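Local coordinates for GGDEF and EAL domain-containing protein (Vibrio cholerae O1 str. 2010EL-1786, PDB 6PWK), which binds the second messenger c-di-GMP and probably acts as a receptor that relays its level to the control of large adhesins in cell adhesion and biofilm formation, at residues H216-S221 against Y353-Y358; F331-Y336 against L343-E348. All coordinates share one frame; numbering follows the deposited sequence.

Contact 1: H216-S221 against Y353-Y358; sequences HREVFS and YVKLDY. With MG (magnesium ion), chain E; C2E (9,9'-[(2R,3R,3aS,5S,7aR,9R,10R,10aS,12S,14aR)-3,5,10,12-tetrahydroxy-5,12-dioxidooctahydro-2H,7H-difuro[3,2-d:3',2'-j][1,3,7,9,2,8]tetraoxadiphosphacyclododecine-2,9-diyl]bis(2-amino-1,9-dihydro-6H-purin-6-one)), chain C.
K355 NZ reaches across the inside of the barrel to two partners on strand 214-225. One is E218, whose OE1 lies 3.1 Å from K355 NZ in a salt bridge; the ammonium sits 69° out of the carboxylate plane, and OE1 is also hydrogen-bonded to the side-chain amide of Q410. The other is H216: K355 NZ donates to H216 NE2 at 3.1 Å, tilted slightly from the imidazole plane. K355 NZ also forms a salt bridge with E304 and a hydrogen bond with Q410, so four residues grip the buried charge. The two strand segments, 12.3 Å apart at their axes, are not sheet neighbours; they face each other across the EAL-domain barrel, a TIM-barrel-like fold with one antiparallel strand. The aromatic contact is T-shaped: H216 CE1 points at one face of Y353, 3.6 Å from Y353 CZ, with the ring planes at 73°. Y353 OH bonds to E304. The extended E218 side chain (CG anti to the backbone N, chi1 -178°) brings OE2 within 2.3 Å of the magnesium, which also takes C2E O2P; N272, E304 and D334 complete the protein ligands. S221 N and OG donate to C2E N71 and O61, and F220 faces a ribose.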
loop_
_atom_site.group_PDB
_atom_site.type_symbol
_atom_site.label_atom_id
_atom_site.label_comp_id
_atom_site.label_asym_id
_atom_site.label_seq_id
_atom_site.Cartn_x
_atom_site.Cartn_y
_atom_site.Cartn_z
ATOM N N HIS A 216 29.114 -1.015 20.148
ATOM C CA HIS A 216 29.172 -0.501 18.788
ATOM C C HIS A 216 29.160 1.019 18.850
ATOM O O HIS A 216 29.008 1.616 19.918
ATOM C CB HIS A 216 28.018 -1.039 17.923
ATOM C CG HIS A 216 26.650 -0.647 18.399
ATOM N ND1 HIS A 216 25.567 -1.495 18.313
ATOM C CD2 HIS A 216 26.181 0.504 18.937
ATOM C CE1 HIS A 216 24.494 -0.889 18.792
ATOM N NE2 HIS A 216 24.840 0.327 19.176
ATOM N N ARG A 217 29.320 1.639 17.684
ATOM C CA ARG A 217 29.172 3.080 17.523
ATOM C C ARG A 217 27.986 3.343 16.609
ATOM O O ARG A 217 27.999 2.938 15.441
ATOM C CB ARG A 217 30.443 3.710 16.951
ATOM C CG ARG A 217 31.492 4.054 17.990
ATOM C CD ARG A 217 32.735 4.635 17.341
ATOM N NE ARG A 217 33.886 3.758 17.521
ATOM C CZ ARG A 217 34.689 3.791 18.579
ATOM N NH1 ARG A 217 34.468 4.664 19.554
ATOM N NH2 ARG A 217 35.712 2.953 18.664
ATOM N N GLU A 218 26.965 4.012 17.137
ATOM C CA GLU A 218 25.800 4.362 16.338
ATOM C C GLU A 218 26.116 5.547 15.436
ATOM O O GLU A 218 26.763 6.511 15.855
ATOM C CB GLU A 218 24.605 4.689 17.233
ATOM C CG GLU A 218 23.338 5.022 16.462
ATOM C CD GLU A 218 22.126 5.167 17.359
ATOM O OE1 GLU A 218 22.290 5.125 18.597
ATOM O OE2 GLU A 218 21.007 5.322 16.826
ATOM N N VAL A 219 25.657 5.470 14.191
ATOM C CA VAL A 219 25.927 6.486 13.181
ATOM C C VAL A 219 24.741 7.436 13.107
ATOM O O VAL A 219 23.592 7.000 12.960
ATOM C CB VAL A 219 26.205 5.845 11.812
ATOM C CG1 VAL A 219 26.380 6.915 10.748
ATOM C CG2 VAL A 219 27.436 4.953 11.886
ATOM N N PHE A 220 25.016 8.733 13.210
ATOM C CA PHE A 220 24.008 9.776 13.061
ATOM C C PHE A 220 24.328 10.597 11.822
ATOM O O PHE A 220 25.466 11.044 11.646
ATOM C CB PHE A 220 23.958 10.676 14.298
ATOM C CG PHE A 220 23.528 9.960 15.542
ATOM C CD1 PHE A 220 22.488 9.049 15.503
ATOM C CD2 PHE A 220 24.172 10.190 16.745
ATOM C CE1 PHE A 220 22.092 8.384 16.642
ATOM C CE2 PHE A 220 23.781 9.526 17.891
ATOM C CZ PHE A 220 22.738 8.621 17.838
ATOM N N SER A 221 23.327 10.791 10.970
ATOM C CA SER A 221 23.511 11.478 9.702
ATOM C C SER A 221 22.961 12.896 9.773
ATOM O O SER A 221 21.898 13.137 10.354
ATOM C CB SER A 221 22.833 10.712 8.562
ATOM O OG SER A 221 23.385 9.413 8.423
ATOM N N TYR A 353 20.581 -7.031 20.076
ATOM C CA TYR A 353 20.533 -6.113 21.202
ATOM C C TYR A 353 19.182 -5.415 21.221
ATOM O O TYR A 353 18.405 -5.487 20.267
ATOM C CB TYR A 353 21.665 -5.083 21.140
ATOM C CG TYR A 353 21.588 -4.156 19.948
ATOM C CD1 TYR A 353 20.898 -2.953 20.021
ATOM C CD2 TYR A 353 22.212 -4.482 18.751
ATOM C CE1 TYR A 353 20.825 -2.102 18.934
ATOM C CE2 TYR A 353 22.147 -3.636 17.659
ATOM C CZ TYR A 353 21.453 -2.448 17.756
ATOM O OH TYR A 353 21.386 -1.603 16.672
ATOM N N VAL A 354 18.915 -4.729 22.327
ATOM C CA VAL A 354 17.757 -3.855 22.457
ATOM C C VAL A 354 18.238 -2.534 23.041
ATOM O O VAL A 354 18.837 -2.508 24.123
ATOM C CB VAL A 354 16.646 -4.474 23.326
ATOM C CG1 VAL A 354 15.936 -5.581 22.564
ATOM C CG2 VAL A 354 17.212 -5.021 24.631
ATOM N N LYS A 355 18.010 -1.446 22.313
ATOM C CA LYS A 355 18.336 -0.107 22.783
ATOM C C LYS A 355 17.072 0.503 23.376
ATOM O O LYS A 355 16.079 0.684 22.666
ATOM C CB LYS A 355 18.888 0.755 21.649
ATOM C CG LYS A 355 19.622 2.001 22.118
ATOM C CD LYS A 355 20.468 2.598 21.002
ATOM C CE LYS A 355 21.524 1.612 20.524
ATOM N NZ LYS A 355 22.427 2.210 19.500
ATOM N N LEU A 356 17.110 0.798 24.673
ATOM C CA LEU A 356 15.916 1.233 25.384
ATOM C C LEU A 356 15.357 2.522 24.794
ATOM O O LEU A 356 16.083 3.344 24.230
ATOM C CB LEU A 356 16.226 1.440 26.866
ATOM C CG LEU A 356 16.446 0.186 27.711
ATOM C CD1 LEU A 356 16.974 0.563 29.086
ATOM C CD2 LEU A 356 15.152 -0.597 27.831
ATOM N N ASP A 357 14.042 2.683 24.921
ATOM C CA ASP A 357 13.404 3.951 24.597
ATOM C C ASP A 357 14.000 5.051 25.466
ATOM O O ASP A 357 14.124 4.897 26.685
ATOM C CB ASP A 357 11.892 3.844 24.815
ATOM C CG ASP A 357 11.134 5.070 24.333
ATOM O OD1 ASP A 357 11.775 6.041 23.876
ATOM O OD2 ASP A 357 9.888 5.058 24.407
ATOM N N TYR A 358 14.379 6.162 24.833
ATOM C CA TYR A 358 15.022 7.245 25.568
ATOM C C TYR A 358 14.090 7.914 26.567
ATOM O O TYR A 358 14.565 8.687 27.405
ATOM C CB TYR A 358 15.585 8.285 24.597
ATOM C CG TYR A 358 14.570 9.234 23.993
ATOM C CD1 TYR A 358 13.879 8.902 22.835
ATOM C CD2 TYR A 358 14.327 10.476 24.568
ATOM C CE1 TYR A 358 12.960 9.773 22.276
ATOM C CE2 TYR A 358 13.411 11.352 24.018
ATOM C CZ TYR A 358 12.731 10.996 22.873
ATOM O OH TYR A 358 11.822 11.867 22.324
HETATM MG MG MG E . 18.828 4.610 16.991
HETATM P P1 C2E C . 17.855 8.016 17.552
HETATM O O2P C2E C . 17.984 6.577 17.132
HETATM O O1P C2E C . 17.189 7.970 18.898
HETATM O "O5'" C2E C . 19.315 8.701 17.834
HETATM C "C5'" C2E C . 19.520 9.324 19.058
HETATM C "C4'" C2E C . 19.257 10.839 18.836
HETATM O "O4'" C2E C . 19.324 11.483 19.964
HETATM C "C3'" C2E C . 20.374 11.474 17.987
HETATM O "O3'" C2E C . 19.920 12.675 17.586
HETATM C "C2'" C2E C . 21.449 11.701 19.060
HETATM O "O2'" C2E C . 22.461 12.681 18.573
HETATM C "C1'" C2E C . 20.720 12.291 19.964
HETATM N N9 C2E C . 21.119 12.306 21.349
HETATM C C8 C2E C . 22.072 11.342 21.313
HETATM N N7 C2E C . 22.552 11.223 22.577
HETATM C C5 C2E C . 21.907 12.077 23.363
HETATM C C6 C2E C . 21.974 12.418 24.862
HETATM O O6 C2E C . 22.735 11.876 25.591
HETATM N N1 C2E C . 21.106 13.419 25.403
HETATM C C2 C2E C . 20.158 14.118 24.575
HETATM N N2 C2E C . 19.248 15.146 25.073
HETATM N N3 C2E C . 20.117 13.768 23.165
HETATM C C4 C2E C . 21.016 12.735 22.592
HETATM P P11 C2E C . 20.072 12.905 15.950
HETATM O O21 C2E C . 21.460 13.019 15.379
HETATM O O11 C2E C . 19.409 14.226 15.651
HETATM O O5A C2E C . 19.127 11.687 15.359
HETATM C C5A C2E C . 17.760 11.939 15.534
HETATM C C4A C2E C . 16.967 10.874 14.890
HETATM O O4A C2E C . 17.107 10.948 13.594
HETATM C C3A C2E C . 17.526 9.356 15.361
HETATM O O3A C2E C . 16.822 8.908 16.611
HETATM C C2A C2E C . 17.263 8.602 14.433
HETATM O O2A C2E C . 15.886 8.017 14.612
HETATM C C1A C2E C . 17.331 9.536 13.103
HETATM N N91 C2E C . 18.495 9.409 12.511
HETATM C C81 C2E C . 19.671 9.986 12.802
HETATM N N71 C2E C . 20.552 9.526 11.893
HETATM C C51 C2E C . 19.920 8.691 11.073
HETATM C C61 C2E C . 20.393 7.880 9.872
HETATM O O61 C2E C . 21.525 7.958 9.550
HETATM N N11 C2E C . 19.488 7.040 9.149
HETATM C C21 C2E C . 18.112 6.954 9.552
HETATM N N21 C2E C . 17.195 6.100 8.813
HETATM N N31 C2E C . 17.670 7.736 10.708
HETATM C C41 C2E C . 18.622 8.610 11.456
#

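Contact 2: F331-Y336 against L343-E348; sequences FGVDNY and LDYINE. With MG (magnesium ion), chain E; C2E (9,9'-[(2R,3R,3aS,5S,7aR,9R,10R,10aS,12S,14aR)-3,5,10,12-tetrahydroxy-5,12-dioxidooctahydro-2H,7H-difuro[3,2-d:3',2'-j][1,3,7,9,2,8]tetraoxadiphosphacyclododecine-2,9-diyl]bis(2-amino-1,9-dihydro-6H-purin-6-one)), chain C.
The beta-alpha-beta unit of strand 330-336, helix 345-349 and strand 353-356 is joined here, strand to helix, through packing of Y345 and I346 against V333 and Y336. Y345 points its phenol at V333, a reach set by CG standing between the backbone N and the carbonyl carbon (chi1 62°): Y345 OH lies 3.6 Å from V333 CG1, while V333 CG2 stands at the ring edge, 4.1 Å from Y345 CE1. One face of the Y345 ring lies against I346 CG1. The same hydroxyl lies in the plane of the Y336 ring, at its edge, 3.7 Å from Y336 CD1. This buried oxygen has its polar partner in E307 of helix 307-312, whose F310 also meets the Y345 ring. I346 crosses Y336 at about a right angle, and its CD1 methyl lies near Y336 CE1 at the ring edge. The Y336 hydroxyl bonds to the carbonyl of I376. Between V333 and Y336 the chain turns a corner, and D334 leads to the other side: OD1 and OD2 of D334 both bind the magnesium, at 2.4 and 2.3 Å, beside C2E O2P. Helix packing on the outer side of a strand, with metal ligands at its C-terminal end, is typical of the TIM-barrel-like EAL domain.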
loop_
_atom_site.group_PDB
_atom_site.type_symbol
_atom_site.label_atom_id
_atom_site.label_comp_id
_atom_site.label_asym_id
_atom_site.label_seq_id
_atom_site.Cartn_x
_atom_site.Cartn_y
_atom_site.Cartn_z
ATOM N N PHE A 331 21.167 -7.228 13.653
ATOM C CA PHE A 331 20.217 -6.138 13.822
ATOM C C PHE A 331 19.830 -6.004 15.289
ATOM O O PHE A 331 20.006 -6.928 16.088
ATOM C CB PHE A 331 18.963 -6.351 12.963
ATOM C CG PHE A 331 18.178 -7.580 13.331
ATOM C CD1 PHE A 331 17.150 -7.513 14.260
ATOM C CD2 PHE A 331 18.471 -8.803 12.751
ATOM C CE1 PHE A 331 16.431 -8.643 14.602
ATOM C CE2 PHE A 331 17.754 -9.934 13.088
ATOM C CZ PHE A 331 16.733 -9.855 14.015
ATOM N N GLY A 332 19.281 -4.834 15.626
ATOM C CA GLY A 332 18.781 -4.564 16.958
ATOM C C GLY A 332 17.525 -3.716 16.901
ATOM O O GLY A 332 17.066 -3.329 15.825
ATOM N N VAL A 333 16.977 -3.437 18.083
ATOM C CA VAL A 333 15.744 -2.669 18.232
ATOM C C VAL A 333 16.091 -1.298 18.793
ATOM O O VAL A 333 16.944 -1.176 19.680
ATOM C CB VAL A 333 14.732 -3.401 19.135
ATOM C CG1 VAL A 333 13.396 -2.668 19.141
ATOM C CG2 VAL A 333 14.559 -4.838 18.669
ATOM N N ASP A 334 15.427 -0.262 18.279
ATOM C CA ASP A 334 15.801 1.116 18.581
ATOM C C ASP A 334 14.922 1.762 19.649
ATOM O O ASP A 334 15.441 2.338 20.610
ATOM C CB ASP A 334 15.769 1.954 17.295
ATOM C CG ASP A 334 16.671 3.173 17.370
ATOM O OD1 ASP A 334 17.295 3.396 18.429
ATOM O OD2 ASP A 334 16.761 3.908 16.363
ATOM N N ASN A 335 13.600 1.703 19.496
ATOM C CA ASN A 335 12.672 2.277 20.469
ATOM C C ASN A 335 12.151 1.228 21.439
ATOM O O ASN A 335 10.953 1.186 21.741
ATOM C CB ASN A 335 11.513 2.969 19.759
ATOM C CG ASN A 335 11.916 4.286 19.132
ATOM O OD1 ASN A 335 12.840 4.950 19.600
ATOM N ND2 ASN A 335 11.221 4.675 18.068
ATOM N N TYR A 336 13.040 0.378 21.950
ATOM C CA TYR A 336 12.624 -0.757 22.762
ATOM C C TYR A 336 11.895 -0.304 24.020
ATOM O O TYR A 336 12.393 0.534 24.777
ATOM C CB TYR A 336 13.837 -1.603 23.137
ATOM C CG TYR A 336 13.494 -2.764 24.032
ATOM C CD1 TYR A 336 12.585 -3.724 23.620
ATOM C CD2 TYR A 336 14.073 -2.901 25.285
ATOM C CE1 TYR A 336 12.260 -4.783 24.429
ATOM C CE2 TYR A 336 13.754 -3.968 26.105
ATOM C CZ TYR A 336 12.846 -4.908 25.667
ATOM O OH TYR A 336 12.513 -5.979 26.465
ATOM N N LEU A 343 5.163 -6.550 23.219
ATOM C CA LEU A 343 6.597 -6.696 23.016
ATOM C C LEU A 343 7.008 -8.160 23.071
ATOM O O LEU A 343 8.050 -8.508 23.633
ATOM C CB LEU A 343 7.377 -5.883 24.044
ATOM N N ASP A 344 6.196 -9.040 22.492
ATOM C CA ASP A 344 6.545 -10.450 22.386
ATOM C C ASP A 344 7.256 -10.781 21.081
ATOM O O ASP A 344 7.647 -11.934 20.881
ATOM C CB ASP A 344 5.293 -11.321 22.533
ATOM C CG ASP A 344 4.280 -11.076 21.433
ATOM O OD1 ASP A 344 4.298 -9.980 20.835
ATOM O OD2 ASP A 344 3.457 -11.980 21.174
ATOM N N TYR A 345 7.428 -9.798 20.194
ATOM C CA TYR A 345 8.183 -10.008 18.965
ATOM C C TYR A 345 9.626 -10.400 19.244
ATOM O O TYR A 345 10.272 -11.011 18.387
ATOM C CB TYR A 345 8.144 -8.742 18.111
ATOM C CG TYR A 345 8.791 -7.544 18.777
ATOM C CD1 TYR A 345 10.148 -7.277 18.614
ATOM C CD2 TYR A 345 8.048 -6.682 19.574
ATOM C CE1 TYR A 345 10.741 -6.188 19.220
ATOM C CE2 TYR A 345 8.634 -5.590 20.184
ATOM C CZ TYR A 345 9.981 -5.349 20.003
ATOM O OH TYR A 345 10.574 -4.265 20.606
ATOM N N ILE A 346 10.144 -10.044 20.422
ATOM C CA ILE A 346 11.522 -10.370 20.779
ATOM C C ILE A 346 11.745 -11.873 20.735
ATOM O O ILE A 346 12.788 -12.348 20.270
ATOM C CB ILE A 346 11.849 -9.805 22.171
ATOM C CG1 ILE A 346 11.564 -8.308 22.222
ATOM C CG2 ILE A 346 13.287 -10.085 22.536
ATOM C CD1 ILE A 346 11.308 -7.825 23.614
ATOM N N ASN A 347 10.775 -12.644 21.230
ATOM C CA ASN A 347 10.928 -14.093 21.277
ATOM C C ASN A 347 11.035 -14.681 19.875
ATOM O O ASN A 347 11.782 -15.641 19.651
ATOM C CB ASN A 347 9.756 -14.712 22.036
ATOM C CG ASN A 347 10.020 -16.147 22.447
ATOM O OD1 ASN A 347 11.164 -16.541 22.671
ATOM N ND2 ASN A 347 8.956 -16.938 22.549
ATOM N N GLU A 348 10.304 -14.112 18.915
ATOM C CA GLU A 348 10.343 -14.640 17.555
ATOM C C GLU A 348 11.572 -14.154 16.795
ATOM O O GLU A 348 12.221 -14.938 16.096
ATOM C CB GLU A 348 9.068 -14.256 16.801
ATOM C CG GLU A 348 8.987 -14.851 15.401
ATOM C CD GLU A 348 7.978 -14.144 14.516
ATOM O OE1 GLU A 348 7.434 -14.791 13.596
ATOM O OE2 GLU A 348 7.732 -12.941 14.737
HETATM MG MG MG E . 18.828 4.610 16.991
HETATM P P1 C2E C . 17.855 8.016 17.552
HETATM O O2P C2E C . 17.984 6.577 17.132
HETATM O O1P C2E C . 17.189 7.970 18.898
HETATM O "O5'" C2E C . 19.315 8.701 17.834
HETATM C "C5'" C2E C . 19.520 9.324 19.058
HETATM C "C4'" C2E C . 19.257 10.839 18.836
HETATM O "O4'" C2E C . 19.324 11.483 19.964
HETATM C "C3'" C2E C . 20.374 11.474 17.987
HETATM O "O3'" C2E C . 19.920 12.675 17.586
HETATM C "C2'" C2E C . 21.449 11.701 19.060
HETATM O "O2'" C2E C . 22.461 12.681 18.573
HETATM C "C1'" C2E C . 20.720 12.291 19.964
HETATM N N9 C2E C . 21.119 12.306 21.349
HETATM C C8 C2E C . 22.072 11.342 21.313
HETATM N N7 C2E C . 22.552 11.223 22.577
HETATM C C5 C2E C . 21.907 12.077 23.363
HETATM C C6 C2E C . 21.974 12.418 24.862
HETATM O O6 C2E C . 22.735 11.876 25.591
HETATM N N1 C2E C . 21.106 13.419 25.403
HETATM C C2 C2E C . 20.158 14.118 24.575
HETATM N N2 C2E C . 19.248 15.146 25.073
HETATM N N3 C2E C . 20.117 13.768 23.165
HETATM C C4 C2E C . 21.016 12.735 22.592
HETATM P P11 C2E C . 20.072 12.905 15.950
HETATM O O21 C2E C . 21.460 13.019 15.379
HETATM O O11 C2E C . 19.409 14.226 15.651
HETATM O O5A C2E C . 19.127 11.687 15.359
HETATM C C5A C2E C . 17.760 11.939 15.534
HETATM C C4A C2E C . 16.967 10.874 14.890
HETATM O O4A C2E C . 17.107 10.948 13.594
HETATM C C3A C2E C . 17.526 9.356 15.361
HETATM O O3A C2E C . 16.822 8.908 16.611
HETATM C C2A C2E C . 17.263 8.602 14.433
HETATM O O2A C2E C . 15.886 8.017 14.612
HETATM C C1A C2E C . 17.331 9.536 13.103
HETATM N N91 C2E C . 18.495 9.409 12.511
HETATM C C81 C2E C . 19.671 9.986 12.802
HETATM N N71 C2E C . 20.552 9.526 11.893
HETATM C C51 C2E C . 19.920 8.691 11.073
HETATM C C61 C2E C . 20.393 7.880 9.872
HETATM O O61 C2E C . 21.525 7.958 9.550
HETATM N N11 C2E C . 19.488 7.040 9.149
HETATM C C21 C2E C . 18.112 6.954 9.552
HETATM N N21 C2E C . 17.195 6.100 8.813
HETATM N N31 C2E C . 17.670 7.736 10.708
HETATM C C41 C2E C . 18.622 8.610 11.456
#

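Both contacts are buried in the EAL domain and share one sheet: strands 330-336 and 353-356 are parallel neighbours, joined by probable backbone hydrogen bonds from K355 N to V333 O and from D357 N to Y336 O. Contact 1 spans the barrel interior, so its chemistry is polar and charged, with ring packing added. Contact 2 lies between strand and helix, and there side chains meet by van der Waals packing, with the tyrosine hydroxyls finding their hydrogen-bond partners elsewhere. The two meet at the magnesium, to which contact 1 brings E218 and contact 2 brings D334, both beside the same c-di-GMP phosphate. Along the chain contact 2 is nested within the loop closed by contact 1, their centres about 13 Å apart.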